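Local atomic coordinates of catechol 1,2-dioxygenase (Acinetobacter sp., PDB entry 1DLT), a protein that catalyses the intradiol cleavage of catechol by molecular oxygen to cis,cis-muconate at a ferric iron, a step of the beta-ketoadipate pathway. Residues V153-A158 with A223-F228. Numbering follows the deposited sequence.
Sequences VEIWHA and AHIHYF. With FE (Fe (III) ion), chain C; CAQ (catechol), chain D.
W156 lays its indole against H226, one of the histidines that bind the catalytic iron. The indole five-membered ring and the imidazole form an offset stack, their planes only 7° apart, and H226 CB sits over the six-membered ring, 3.3 Å from its centroid, in a CH-pi contact. W156 reaches this place because its CG lies between backbone N and carbonyl carbon (chi1 63°), which swings the indole across the neighbouring strand. A broad, flat indole can cover CB and imidazole together, so it probably helps fix the imidazole's rotation. It also turns an edge to the face of F228, W156 CH2 approaching F228 CD2 to 3.8 Å.

At the metal, H226 NE2 binds the iron at 2.0 Å and H224 NE2 at 2.1 Å; Y164 OH, both catechol oxygens and a water complete the coordination, while Y200, also an iron ligand of this enzyme, is not bound here. Histidine suits the site: NE2 ligates the metal while ND1 of H224 still donates to the carbonyl of P222.

On the sheet face opposite W156 and H226 are branched and aromatic side chains suited to a core: I155 CG2 presses on I225 CG2 at a tight 3.3 Å, while V153 and I155 lie alongside the ring of Y227.

Antiparallel backbone bonds join the strands, E154 N to F228 O being the straightest (2.7 Å, 171°); the bond from W156 N to H226 O is weak. A water accepts from A158 N and donates to H224 O.

Within the mixed sheet, strand 152-157 lies between 179-183 and 224-230, which next pairs with 237-243; strand 133-141 packs against the face carrying I155, I225 and Y227 through L134, L136 and I140.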
# COMPACT_ATOMS: atom_id res chain seq x y z
N VAL A 153 1.03 -30.65 -15.40
CA VAL A 153 0.10 -30.36 -14.31
C VAL A 153 0.91 -29.90 -13.09
O VAL A 153 1.72 -30.66 -12.55
CB VAL A 153 -0.73 -31.62 -13.96
CG1 VAL A 153 -1.76 -31.30 -12.90
CG2 VAL A 153 -1.42 -32.16 -15.23
N GLU A 154 0.75 -28.64 -12.70
CA GLU A 154 1.46 -28.16 -11.53
C GLU A 154 0.48 -28.12 -10.35
O GLU A 154 -0.61 -27.58 -10.46
CB GLU A 154 2.03 -26.78 -11.79
CG GLU A 154 2.96 -26.81 -12.96
CD GLU A 154 3.58 -25.47 -13.21
OE1 GLU A 154 4.32 -25.00 -12.32
OE2 GLU A 154 3.32 -24.92 -14.30
N ILE A 155 0.88 -28.69 -9.22
CA ILE A 155 0.04 -28.77 -8.06
C ILE A 155 0.74 -28.29 -6.79
O ILE A 155 1.87 -28.68 -6.51
CB ILE A 155 -0.42 -30.22 -7.81
CG1 ILE A 155 -1.08 -30.77 -9.08
CG2 ILE A 155 -1.42 -30.29 -6.64
CD1 ILE A 155 -1.65 -32.17 -8.92
N TRP A 156 0.08 -27.44 -6.02
CA TRP A 156 0.66 -27.01 -4.77
C TRP A 156 -0.47 -26.87 -3.78
O TRP A 156 -1.59 -26.55 -4.16
CB TRP A 156 1.47 -25.72 -4.93
CG TRP A 156 0.74 -24.44 -5.36
CD1 TRP A 156 0.44 -23.35 -4.57
CD2 TRP A 156 0.28 -24.10 -6.68
NE1 TRP A 156 -0.17 -22.36 -5.32
CE2 TRP A 156 -0.28 -22.79 -6.62
CE3 TRP A 156 0.28 -24.77 -7.92
CZ2 TRP A 156 -0.82 -22.16 -7.72
CZ3 TRP A 156 -0.26 -24.13 -9.03
CH2 TRP A 156 -0.80 -22.84 -8.92
N HIS A 157 -0.19 -27.14 -2.52
CA HIS A 157 -1.21 -27.03 -1.48
C HIS A 157 -0.55 -26.92 -0.10
O HIS A 157 0.68 -27.01 0.01
CB HIS A 157 -2.16 -28.23 -1.57
CG HIS A 157 -1.52 -29.53 -1.21
ND1 HIS A 157 -1.28 -29.92 0.09
CD2 HIS A 157 -1.12 -30.57 -1.99
CE1 HIS A 157 -0.77 -31.14 0.10
NE2 HIS A 157 -0.65 -31.55 -1.15
N ALA A 158 -1.36 -26.73 0.93
CA ALA A 158 -0.86 -26.57 2.28
C ALA A 158 -0.87 -27.89 3.05
O ALA A 158 -1.45 -28.87 2.58
CB ALA A 158 -1.72 -25.54 3.01
N ALA A 223 -10.27 -26.06 2.69
CA ALA A 223 -9.13 -26.88 2.28
C ALA A 223 -9.19 -26.95 0.74
O ALA A 223 -10.25 -27.24 0.16
CB ALA A 223 -9.23 -28.27 2.89
N HIS A 224 -8.06 -26.68 0.08
CA HIS A 224 -8.04 -26.67 -1.37
C HIS A 224 -6.68 -27.01 -1.95
O HIS A 224 -5.64 -26.96 -1.27
CB HIS A 224 -8.44 -25.29 -1.89
CG HIS A 224 -7.51 -24.21 -1.44
ND1 HIS A 224 -7.52 -23.72 -0.16
CD2 HIS A 224 -6.48 -23.61 -2.07
CE1 HIS A 224 -6.53 -22.87 -0.00
NE2 HIS A 224 -5.88 -22.78 -1.15
N ILE A 225 -6.71 -27.35 -3.23
CA ILE A 225 -5.50 -27.74 -3.94
C ILE A 225 -5.42 -26.94 -5.24
O ILE A 225 -6.36 -26.92 -6.02
CB ILE A 225 -5.52 -29.24 -4.26
CG1 ILE A 225 -5.65 -30.01 -2.95
CG2 ILE A 225 -4.21 -29.62 -5.00
CD1 ILE A 225 -5.79 -31.55 -3.07
N HIS A 226 -4.28 -26.30 -5.45
CA HIS A 226 -4.04 -25.47 -6.62
C HIS A 226 -3.56 -26.27 -7.84
O HIS A 226 -2.86 -27.28 -7.71
CB HIS A 226 -2.98 -24.43 -6.29
CG HIS A 226 -3.41 -23.40 -5.31
ND1 HIS A 226 -4.01 -22.22 -5.69
CD2 HIS A 226 -3.30 -23.35 -3.96
CE1 HIS A 226 -4.25 -21.49 -4.61
NE2 HIS A 226 -3.83 -22.15 -3.56
N TYR A 227 -3.92 -25.77 -9.03
CA TYR A 227 -3.52 -26.36 -10.29
C TYR A 227 -3.17 -25.30 -11.33
O TYR A 227 -3.81 -24.27 -11.42
CB TYR A 227 -4.66 -27.17 -10.96
CG TYR A 227 -5.00 -28.54 -10.42
CD1 TYR A 227 -5.86 -28.70 -9.34
CD2 TYR A 227 -4.49 -29.68 -11.03
CE1 TYR A 227 -6.21 -29.97 -8.89
CE2 TYR A 227 -4.83 -30.96 -10.59
CZ TYR A 227 -5.70 -31.09 -9.52
OH TYR A 227 -6.11 -32.33 -9.11
N PHE A 228 -2.13 -25.61 -12.10
CA PHE A 228 -1.76 -24.88 -13.30
C PHE A 228 -1.69 -26.05 -14.29
O PHE A 228 -1.09 -27.09 -13.97
CB PHE A 228 -0.41 -24.31 -13.26
CG PHE A 228 -0.26 -22.90 -12.78
CD1 PHE A 228 -1.30 -21.94 -12.88
CD2 PHE A 228 0.96 -22.49 -12.31
CE1 PHE A 228 -1.04 -20.58 -12.50
CE2 PHE A 228 1.22 -21.18 -11.93
CZ PHE A 228 0.22 -20.22 -12.03
FE FE C . -4.08 -21.74 -1.64
C1 CAQ D . -5.25 -16.72 -0.98
C2 CAQ D . -5.61 -17.75 -1.90
C3 CAQ D . -5.25 -19.06 -1.64
O3 CAQ D . -5.59 -20.06 -2.52
C4 CAQ D . -4.55 -19.38 -0.49
O4 CAQ D . -4.21 -20.69 -0.25
C5 CAQ D . -4.19 -18.40 0.41
C6 CAQ D . -4.55 -17.04 0.16
O HOH W 1 -3.92 -25.46 -0.00
O HOH W 2 -3.10 -19.52 -1.55